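Local structure of sulfotransferase (Mus musculus, 5X2B) at residues D[23-28]-D[70-75]; D[38-43]-D[116-121]; D[51-56]-D[190-195]. The protein probably transfers a sulfonate group from the nucleotide donor PAPS to an acceptor, as cytosolic sulfotransferases do, and binds adenosine-3'-5'-diphosphate and calcium. All blocks are in the same frame, centred on the assembly; numbering follows the deposited sequence.

Interaction 1: D[23-28]-D[70-75]; sequences LDSFDA and SKFEEL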
loop_
_atom_site.group_PDB
_atom_site.type_symbol
_atom_site.label_atom_id
_atom_site.label_comp_id
_atom_site.label_asym_id
_atom_site.label_seq_id
_atom_site.Cartn_x
_atom_site.Cartn_y
_atom_site.Cartn_z
ATOM N N LEU D 23 -13.854 12.059 -4.637
ATOM C CA LEU D 23 -12.688 11.587 -5.380
ATOM C C LEU D 23 -12.491 12.118 -6.825
ATOM O O LEU D 23 -11.428 12.670 -7.157
ATOM C CB LEU D 23 -12.743 10.043 -5.370
ATOM C CG LEU D 23 -11.829 9.260 -4.404
ATOM C CD1 LEU D 23 -11.159 10.112 -3.375
ATOM C CD2 LEU D 23 -12.589 8.163 -3.703
ATOM N N ASP D 24 -13.479 11.913 -7.689
ATOM C CA ASP D 24 -13.378 12.342 -9.106
ATOM C C ASP D 24 -13.306 13.854 -9.260
ATOM O O ASP D 24 -13.001 14.372 -10.332
ATOM C CB ASP D 24 -14.548 11.820 -9.946
ATOM C CG ASP D 24 -14.302 10.419 -10.478
ATOM O OD1 ASP D 24 -13.123 10.019 -10.609
ATOM O OD2 ASP D 24 -15.287 9.728 -10.787
ATOM N N SER D 25 -13.561 14.571 -8.177
ATOM C CA SER D 25 -13.318 16.010 -8.165
ATOM C C SER D 25 -11.818 16.317 -8.070
ATOM O O SER D 25 -11.385 17.440 -8.259
ATOM C CB SER D 25 -14.078 16.645 -7.001
ATOM O OG SER D 25 -13.529 16.248 -5.766
ATOM N N PHE D 26 -11.019 15.312 -7.752
ATOM C CA PHE D 26 -9.578 15.483 -7.683
ATOM C C PHE D 26 -8.945 15.799 -9.056
ATOM O O PHE D 26 -9.207 15.124 -10.057
ATOM C CB PHE D 26 -8.952 14.225 -7.099
ATOM C CG PHE D 26 -7.456 14.223 -7.197
ATOM C CD1 PHE D 26 -6.701 14.940 -6.295
ATOM C CD2 PHE D 26 -6.812 13.536 -8.213
ATOM C CE1 PHE D 26 -5.331 14.954 -6.390
ATOM C CE2 PHE D 26 -5.432 13.522 -8.306
ATOM C CZ PHE D 26 -4.688 14.239 -7.408
ATOM N N ASP D 27 -8.100 16.827 -9.082
ATOM C CA ASP D 27 -7.446 17.305 -10.301
ATOM C C ASP D 27 -5.960 16.901 -10.386
ATOM O O ASP D 27 -5.140 17.481 -9.696
ATOM C CB ASP D 27 -7.505 18.852 -10.347
ATOM C CG ASP D 27 -8.648 19.385 -11.205
ATOM O OD1 ASP D 27 -8.485 19.366 -12.446
ATOM O OD2 ASP D 27 -9.671 19.864 -10.656
ATOM N N ALA D 28 -5.587 15.996 -11.296
ATOM C CA ALA D 28 -4.243 15.415 -11.296
ATOM C C ALA D 28 -3.258 16.314 -12.021
ATOM O O ALA D 28 -3.673 17.103 -12.857
ATOM C CB ALA D 28 -4.241 14.011 -11.955
ATOM N N SER D 70 -12.021 19.283 2.099
ATOM C CA SER D 70 -10.888 20.193 2.142
ATOM C C SER D 70 -9.721 19.471 1.511
ATOM O O SER D 70 -9.357 19.769 0.384
ATOM C CB SER D 70 -10.557 20.540 3.590
ATOM O OG SER D 70 -10.055 19.396 4.260
ATOM N N LYS D 71 -9.169 18.495 2.235
ATOM C CA LYS D 71 -8.093 17.675 1.716
ATOM C C LYS D 71 -7.898 18.042 0.257
ATOM O O LYS D 71 -6.968 18.760 -0.037
ATOM C CB LYS D 71 -8.407 16.188 1.877
ATOM C CG LYS D 71 -7.331 15.231 1.361
ATOM C CD LYS D 71 -5.897 15.537 1.870
ATOM C CE LYS D 71 -5.567 14.984 3.272
ATOM N NZ LYS D 71 -5.277 13.547 3.279
ATOM N N PHE D 72 -8.792 17.624 -0.644
ATOM C CA PHE D 72 -8.647 17.967 -2.061
ATOM C C PHE D 72 -8.021 19.343 -2.194
ATOM O O PHE D 72 -7.045 19.555 -2.909
ATOM C CB PHE D 72 -9.999 18.010 -2.783
ATOM C CG PHE D 72 -10.533 16.664 -3.177
ATOM C CD1 PHE D 72 -9.712 15.701 -3.632
ATOM C CD2 PHE D 72 -11.875 16.390 -3.081
ATOM C CE1 PHE D 72 -10.201 14.491 -3.980
ATOM C CE2 PHE D 72 -12.366 15.185 -3.431
ATOM C CZ PHE D 72 -11.532 14.237 -3.888
ATOM N N GLU D 73 -8.604 20.309 -1.520
ATOM C CA GLU D 73 -8.031 21.636 -1.554
ATOM C C GLU D 73 -6.605 21.573 -1.051
ATOM O O GLU D 73 -5.732 22.225 -1.610
ATOM C CB GLU D 73 -8.849 22.636 -0.722
ATOM C CG GLU D 73 -8.062 23.879 -0.281
ATOM C CD GLU D 73 -7.831 24.891 -1.424
ATOM O OE1 GLU D 73 -8.556 24.819 -2.456
ATOM O OE2 GLU D 73 -6.925 25.764 -1.285
ATOM N N GLU D 74 -6.361 20.796 -0.001
ATOM C CA GLU D 74 -5.039 20.755 0.593
ATOM C C GLU D 74 -3.917 20.322 -0.331
ATOM O O GLU D 74 -2.771 20.648 -0.095
ATOM C CB GLU D 74 -5.052 19.911 1.854
ATOM C CG GLU D 74 -5.731 20.646 2.947
ATOM C CD GLU D 74 -5.221 20.263 4.312
ATOM O OE1 GLU D 74 -4.124 20.742 4.711
ATOM O OE2 GLU D 74 -5.936 19.486 4.986
ATOM N N LEU D 75 -4.214 19.606 -1.399
ATOM C CA LEU D 75 -3.133 19.054 -2.217
ATOM C C LEU D 75 -2.782 19.929 -3.399
ATOM O O LEU D 75 -1.670 19.846 -3.939
ATOM C CB LEU D 75 -3.513 17.668 -2.725
ATOM C CG LEU D 75 -4.027 16.665 -1.708
ATOM C CD1 LEU D 75 -5.041 15.712 -2.377
ATOM C CD2 LEU D 75 -2.862 15.897 -1.099
#
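The ring of F72 fits against the turn that carries L23 and F26. Segment 23-28 follows helix 17-22 and leads toward strand 33-37 of the parallel sheet. F72 and L75 belong to helix 70-76, which lies in the beta-alpha-beta crossover between the neighbouring parallel strands 58-60 and 81-86.

Packing of the F72 ring carries the joint. F72 sets its CG beside its own backbone N and anti to the carbonyl carbon (chi1 -80°), which sends the ring out to the turn. F72 CZ lies 3.3 Å from L23 CA, at the ring edge, and L23 N is also in the plane there. Off one face, toward the rim, F26 N sits 3.9 Å above the F72 plane. F72 CE1 is 3.4 Å from F26 CB. The two phenylalanine rings are not stacked: F72 CD1 approaches the edge of the F26 ring. L75, one turn further along the helix, brings its CD1 to 4.1 Å from F26 CE1.

Polar groups bond within the turn or outside the contact, and no hydrogen bond joins the two segments. F26 N donates to L23 O at 2.7 Å. This closes the turn and gives the N-H lying near the F72 ring a partner. S25 OG bonds to S22 O. Its very close approach to the F72 ring is doubtful.

Both phenylalanines have further neighbours. F72 also touches L19 and S22 of helix 17-22, and F26 rests on I64, P94, T96 and V97. The side chain of L23 approaches F72 at about a right angle, with L23 CD1 4.2 Å from F72 CZ.

Interaction 2: D[38-43]-D[116-121]; sequences YPKSGT and VSMFHY. With A3P (adenosine-3'-5'-diphosphate), chain V.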
loop_
_atom_site.group_PDB
_atom_site.type_symbol
_atom_site.label_atom_id
_atom_site.label_comp_id
_atom_site.label_asym_id
_atom_site.label_seq_id
_atom_site.Cartn_x
_atom_site.Cartn_y
_atom_site.Cartn_z
ATOM N N TYR D 38 -2.363 -2.420 -1.614
ATOM C CA TYR D 38 -3.286 -2.996 -0.673
ATOM C C TYR D 38 -2.609 -2.957 0.654
ATOM O O TYR D 38 -1.417 -3.199 0.742
ATOM C CB TYR D 38 -3.577 -4.429 -0.990
ATOM C CG TYR D 38 -4.661 -4.927 -0.124
ATOM C CD1 TYR D 38 -5.960 -4.692 -0.459
ATOM C CD2 TYR D 38 -4.378 -5.619 1.049
ATOM C CE1 TYR D 38 -6.990 -5.156 0.307
ATOM C CE2 TYR D 38 -5.384 -6.101 1.837
ATOM C CZ TYR D 38 -6.702 -5.866 1.456
ATOM O OH TYR D 38 -7.736 -6.309 2.211
ATOM N N PRO D 39 -3.365 -2.714 1.713
ATOM C CA PRO D 39 -2.737 -2.508 3.014
ATOM C C PRO D 39 -1.898 -3.722 3.480
ATOM O O PRO D 39 -2.085 -4.867 3.045
ATOM C CB PRO D 39 -3.941 -2.262 3.938
ATOM C CG PRO D 39 -5.044 -1.857 3.056
ATOM C CD PRO D 39 -4.832 -2.618 1.786
ATOM N N LYS D 40 -0.971 -3.431 4.390
ATOM C CA LYS D 40 0.048 -4.377 4.926
ATOM C C LYS D 40 0.985 -5.011 3.879
ATOM O O LYS D 40 1.375 -6.167 4.012
ATOM C CB LYS D 40 -0.594 -5.480 5.759
ATOM C CG LYS D 40 -1.636 -5.013 6.744
ATOM C CD LYS D 40 -1.228 -3.768 7.545
ATOM C CE LYS D 40 0.068 -3.945 8.298
ATOM N NZ LYS D 40 0.428 -2.718 9.030
ATOM N N SER D 41 1.370 -4.238 2.865
ATOM C CA SER D 41 2.049 -4.783 1.691
ATOM C C SER D 41 3.306 -3.964 1.236
ATOM O O SER D 41 3.893 -4.289 0.194
ATOM C CB SER D 41 1.020 -4.946 0.544
ATOM O OG SER D 41 -0.213 -5.532 0.993
ATOM N N GLY D 42 3.713 -2.925 1.997
ATOM C CA GLY D 42 4.970 -2.185 1.753
ATOM C C GLY D 42 4.855 -0.670 1.570
ATOM O O GLY D 42 5.769 0.041 1.106
ATOM N N THR D 43 3.715 -0.141 1.952
ATOM C CA THR D 43 3.440 1.259 1.678
ATOM C C THR D 43 4.376 2.180 2.426
ATOM O O THR D 43 5.081 2.964 1.829
ATOM C CB THR D 43 1.992 1.633 2.020
ATOM O OG1 THR D 43 1.967 2.701 2.959
ATOM C CG2 THR D 43 1.268 0.473 2.617
ATOM N N VAL D 116 -1.695 -11.801 7.822
ATOM C CA VAL D 116 -1.118 -11.887 9.144
ATOM C C VAL D 116 -0.862 -10.489 9.614
ATOM O O VAL D 116 -1.395 -10.044 10.627
ATOM C CB VAL D 116 0.216 -12.686 9.162
ATOM C CG1 VAL D 116 0.862 -12.532 10.504
ATOM C CG2 VAL D 116 0.009 -14.216 8.826
ATOM N N SER D 117 -0.055 -9.787 8.842
ATOM C CA SER D 117 0.354 -8.480 9.238
ATOM C C SER D 117 -0.905 -7.739 9.491
ATOM O O SER D 117 -1.029 -6.982 10.455
ATOM C CB SER D 117 1.134 -7.802 8.135
ATOM O OG SER D 117 1.362 -6.464 8.523
ATOM N N MET D 118 -1.865 -7.989 8.620
ATOM C CA MET D 118 -3.095 -7.261 8.702
ATOM C C MET D 118 -3.790 -7.684 9.989
ATOM O O MET D 118 -4.438 -6.896 10.659
ATOM C CB MET D 118 -3.967 -7.585 7.504
ATOM C CG MET D 118 -5.140 -6.667 7.384
ATOM S SD MET D 118 -6.085 -6.715 5.850
ATOM C CE MET D 118 -6.804 -5.103 5.864
ATOM N N PHE D 119 -3.673 -8.940 10.348
ATOM C CA PHE D 119 -4.305 -9.320 11.585
ATOM C C PHE D 119 -3.662 -8.581 12.756
ATOM O O PHE D 119 -4.334 -8.212 13.713
ATOM C CB PHE D 119 -4.265 -10.836 11.805
ATOM C CG PHE D 119 -4.588 -11.269 13.241
ATOM C CD1 PHE D 119 -5.900 -11.312 13.706
ATOM C CD2 PHE D 119 -3.567 -11.610 14.110
ATOM C CE1 PHE D 119 -6.179 -11.680 14.978
ATOM C CE2 PHE D 119 -3.842 -12.002 15.404
ATOM C CZ PHE D 119 -5.139 -12.034 15.840
ATOM N N HIS D 120 -2.371 -8.338 12.711
ATOM C CA HIS D 120 -1.760 -7.783 13.896
ATOM C C HIS D 120 -2.151 -6.373 14.084
ATOM O O HIS D 120 -2.259 -5.904 15.213
ATOM C CB HIS D 120 -0.284 -7.910 13.824
ATOM C CG HIS D 120 0.174 -9.214 14.337
ATOM N ND1 HIS D 120 -0.041 -9.601 15.644
ATOM C CD2 HIS D 120 0.763 -10.276 13.719
ATOM C CE1 HIS D 120 0.419 -10.829 15.813
ATOM N NE2 HIS D 120 0.904 -11.253 14.670
ATOM N N TYR D 121 -2.383 -5.697 12.970
ATOM C CA TYR D 121 -2.733 -4.296 13.027
ATOM C C TYR D 121 -4.132 -4.055 13.599
ATOM O O TYR D 121 -4.341 -3.111 14.368
ATOM C CB TYR D 121 -2.593 -3.646 11.640
ATOM C CG TYR D 121 -1.874 -2.295 11.612
ATOM C CD1 TYR D 121 -0.638 -2.107 12.242
ATOM C CD2 TYR D 121 -2.406 -1.236 10.927
ATOM C CE1 TYR D 121 0.023 -0.874 12.208
ATOM C CE2 TYR D 121 -1.760 -0.010 10.879
ATOM C CZ TYR D 121 -0.551 0.172 11.514
ATOM O OH TYR D 121 0.057 1.413 11.432
HETATM P P1 A3P V . 4.674 -7.229 9.402
HETATM O O1P A3P V . 5.924 -7.049 10.130
HETATM O O2P A3P V . 3.568 -7.114 10.260
HETATM O O3P A3P V . 4.625 -8.435 8.697
HETATM P P2 A3P V . 2.431 -1.113 5.296
HETATM O O4P A3P V . 1.483 -1.017 6.407
HETATM O O5P A3P V . 1.811 -1.330 4.049
HETATM O O6P A3P V . 3.454 -0.053 5.279
HETATM O "O5'" A3P V . 3.240 -2.458 5.630
HETATM C "C5'" A3P V . 3.654 -2.932 6.924
HETATM C "C4'" A3P V . 4.268 -4.304 6.899
HETATM O "O4'" A3P V . 5.491 -4.164 6.268
HETATM C "C3'" A3P V . 4.569 -4.816 8.270
HETATM O "O3'" A3P V . 4.632 -6.226 8.201
HETATM C "C2'" A3P V . 5.928 -4.252 8.507
HETATM O "O2'" A3P V . 6.612 -4.938 9.531
HETATM C "C1'" A3P V . 6.536 -4.421 7.152
HETATM N N9 A3P V . 7.683 -3.538 6.935
HETATM C C8 A3P V . 7.750 -2.263 7.286
HETATM N N7 A3P V . 8.895 -1.728 6.959
HETATM C C5 A3P V . 9.637 -2.636 6.401
HETATM C C6 A3P V . 10.991 -2.680 5.831
HETATM N N6 A3P V . 11.805 -1.608 5.832
HETATM N N1 A3P V . 11.390 -3.834 5.320
HETATM C C2 A3P V . 10.620 -4.907 5.318
HETATM N N3 A3P V . 9.389 -4.917 5.804
HETATM C C4 A3P V . 8.832 -3.836 6.352
#
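K40 places its amino group over the face of the Y121 ring. NZ of K40 is 3.4 Å from the Y121 centroid and 12° off the ring normal, a cation-pi contact. The lysine chain is bent at chi2 and chi3 (-45° and -56°), and this curl brings NZ round to both the ring and the nucleotide. K40 NZ gives a weak hydrogen bond to O4P on the 5'-phosphate. The root of the same side chain lies along helix 111-124. Its packing is tight, with K40 CG 3.3 Å from M118 CA.

S117 and M118 leave this helix in different directions. S117 OG donates to O2P of the 3'-phosphate at 2.9 Å, although the position of OG is less sure. M118 extends its chain toward Y38, and the two side chains cross at about a right angle. M118 SD is 5.3 Å from the centroid of the Y38 ring and approaches it obliquely, a Met-aromatic contact. The ring carbon nearest M118 SD is Y38 CE2, at 4.1 Å. Y38 OH is bonded to G149 O, while W151 and H154 meet the Y38 ring edge-to-face.

The loop grips the nucleotide by its backbone. The N-H groups of S41, G42 and T43 all point to O5P of the 5'-phosphate, with T43 N at 3.1 Å, although the place of O5P is less sure. G42 is the N-cap of helix 43-52, and its backbone angles call for glycine. The 5'-phosphate thus lies at the helix N-terminus, where the helix dipole would probably favour it. H44, R238, K239 and G240 add bonds to the nucleotide. The YPKSGT loop, between strand 33-37 and helix 43-52, is the P-loop-like 5'-phosphosulfate-binding loop of sulfotransferases, and S117 adds a contact at the 3'-phosphate.

Interaction 3: D[51-56]-D[190-195]; sequences ERIPDA and LGIDVN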
loop_
_atom_site.group_PDB
_atom_site.type_symbol
_atom_site.label_atom_id
_atom_site.label_comp_id
_atom_site.label_asym_id
_atom_site.label_seq_id
_atom_site.Cartn_x
_atom_site.Cartn_y
_atom_site.Cartn_z
ATOM N N GLU D 51 10.978 9.194 -0.080
ATOM C CA GLU D 51 11.317 10.422 0.657
ATOM C C GLU D 51 12.819 10.526 0.703
ATOM O O GLU D 51 13.360 11.571 1.040
ATOM C CB GLU D 51 10.797 10.393 2.090
ATOM C CG GLU D 51 9.667 11.391 2.415
ATOM C CD GLU D 51 9.160 11.333 3.912
ATOM O OE1 GLU D 51 9.078 12.410 4.571
ATOM O OE2 GLU D 51 8.823 10.230 4.433
ATOM N N ARG D 52 13.486 9.427 0.358
ATOM C CA ARG D 52 14.923 9.318 0.555
ATOM C C ARG D 52 15.690 9.650 -0.694
ATOM O O ARG D 52 16.859 9.995 -0.628
ATOM C CB ARG D 52 15.323 7.916 1.043
ATOM C CG ARG D 52 15.251 7.693 2.580
ATOM C CD ARG D 52 15.595 8.960 3.411
ATOM N NE ARG D 52 15.108 8.866 4.794
ATOM C CZ ARG D 52 15.877 8.731 5.876
ATOM N NH1 ARG D 52 17.205 8.690 5.774
ATOM N NH2 ARG D 52 15.311 8.643 7.075
ATOM N N ILE D 53 15.064 9.526 -1.848
ATOM C CA ILE D 53 15.788 9.886 -3.055
ATOM C C ILE D 53 16.199 11.342 -2.876
ATOM O O ILE D 53 15.382 12.203 -2.537
ATOM C CB ILE D 53 14.971 9.622 -4.330
ATOM C CG1 ILE D 53 14.654 8.132 -4.405
ATOM C CG2 ILE D 53 15.735 10.054 -5.598
ATOM C CD1 ILE D 53 13.710 7.727 -5.525
ATOM N N PRO D 54 17.498 11.593 -3.028
ATOM C CA PRO D 54 18.093 12.893 -2.738
ATOM C C PRO D 54 17.653 13.928 -3.723
ATOM O O PRO D 54 17.692 13.685 -4.921
ATOM C CB PRO D 54 19.591 12.650 -2.942
ATOM C CG PRO D 54 19.788 11.168 -3.003
ATOM C CD PRO D 54 18.493 10.606 -3.481
ATOM N N ASP D 55 17.249 15.083 -3.238
ATOM C CA ASP D 55 17.116 16.211 -4.133
ATOM C C ASP D 55 16.313 15.824 -5.383
ATOM O O ASP D 55 16.632 16.224 -6.507
ATOM C CB ASP D 55 18.525 16.660 -4.498
ATOM C CG ASP D 55 19.493 16.543 -3.316
ATOM O OD1 ASP D 55 19.011 16.530 -2.152
ATOM O OD2 ASP D 55 20.730 16.445 -3.543
ATOM N N ALA D 56 15.257 15.047 -5.175
ATOM C CA ALA D 56 14.381 14.637 -6.262
ATOM C C ALA D 56 13.404 15.764 -6.540
ATOM O O ALA D 56 12.734 15.843 -7.585
ATOM C CB ALA D 56 13.643 13.409 -5.843
ATOM N N LEU D 190 10.731 5.899 -12.900
ATOM C CA LEU D 190 10.494 7.297 -12.588
ATOM C C LEU D 190 11.463 8.261 -13.288
ATOM O O LEU D 190 11.271 9.489 -13.286
ATOM C CB LEU D 190 10.643 7.456 -11.096
ATOM C CG LEU D 190 9.632 6.643 -10.310
ATOM C CD1 LEU D 190 9.920 6.755 -8.807
ATOM C CD2 LEU D 190 8.242 7.147 -10.671
ATOM N N GLY D 191 12.526 7.705 -13.854
ATOM C CA GLY D 191 13.508 8.500 -14.573
ATOM C C GLY D 191 14.459 9.301 -13.706
ATOM O O GLY D 191 15.016 10.288 -14.165
ATOM N N ILE D 192 14.653 8.889 -12.460
ATOM C CA ILE D 192 15.638 9.536 -11.612
ATOM C C ILE D 192 16.839 8.617 -11.379
ATOM O O ILE D 192 16.722 7.462 -10.987
ATOM C CB ILE D 192 15.041 9.939 -10.289
ATOM C CG1 ILE D 192 13.755 10.692 -10.513
ATOM C CG2 ILE D 192 15.977 10.829 -9.517
ATOM C CD1 ILE D 192 12.984 10.745 -9.273
ATOM N N ASP D 193 18.010 9.170 -11.613
ATOM C CA ASP D 193 19.246 8.428 -11.503
ATOM C C ASP D 193 19.827 8.499 -10.097
ATOM O O ASP D 193 19.885 9.573 -9.504
ATOM C CB ASP D 193 20.188 9.052 -12.500
ATOM C CG ASP D 193 19.439 9.555 -13.723
ATOM O OD1 ASP D 193 18.650 8.766 -14.300
ATOM O OD2 ASP D 193 19.572 10.748 -14.065
ATOM N N VAL D 194 20.273 7.351 -9.580
ATOM C CA VAL D 194 20.889 7.289 -8.253
ATOM C C VAL D 194 22.072 6.306 -8.187
ATOM O O VAL D 194 21.885 5.102 -8.074
ATOM C CB VAL D 194 19.812 6.969 -7.202
ATOM C CG1 VAL D 194 20.410 6.733 -5.793
ATOM C CG2 VAL D 194 18.810 8.103 -7.198
ATOM N N ASN D 195 23.290 6.832 -8.241
ATOM C CA ASN D 195 24.444 5.981 -8.374
ATOM C C ASN D 195 24.429 4.908 -7.334
ATOM O O ASN D 195 23.615 4.925 -6.381
ATOM C CB ASN D 195 25.734 6.770 -8.225
ATOM C CG ASN D 195 25.851 7.457 -6.880
ATOM O OD1 ASN D 195 25.349 6.969 -5.860
ATOM N ND2 ASN D 195 26.540 8.586 -6.869
#
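The two loops run past each other in opposing order, with I53 CA 7.7 Å from V194 CA and A56 CA 7.5 Å from I192 CA, and no hydrogen bond joins them. I53 is the central side chain. Its CG2 methyl, set anti to the backbone N, meets two methyls at once. I53 CG2 is 4.0 Å from I192 CG2 and equally far from V194 CG2. Both partners cross I53 obliquely.

Segment 51-56 carries the chain from the end of helix 43-52 toward edge strand 58-60 of the parallel sheet. Segment 190-195 is the link between helices 179-190 and 196-205. A Schellman motif ends the first of these helices, with G191 as its C-prime residue at positive phi. N195 is the N-cap of the second, its OD1 accepting from E198 N. The short run between these two helix ends turns I192 and V194 toward I53, while D193 points away.

V194 also touches M199 of helix 196-205. At the margins the contacts are looser. P54 CD lies 4.5 Å from V194 CG2, and A56 CB lies 4.4 Å from I192 CD1.

In the fold
Interaction 2 forms part of the nucleotide pocket. Interactions 1 and 3 lie away from it, each about 20 Å from the chain centre, whereas interaction 2 is about 8 Å from it. The three centres are 26 to 27 Å apart, and no two contacts touch. Interactions 2 and 3 come nearest, about 9 Å between their closest atoms. Helix 43-52 links them: its N-terminus faces the 5'-phosphate, and its far end leads into the loop of interaction 3. Interaction 1 joins the chain ahead of strand 33-37 to the crossover helix 70-76, with the L23 side chain about 6 Å from a bound calcium ion. That strand then runs into the loop 38-43.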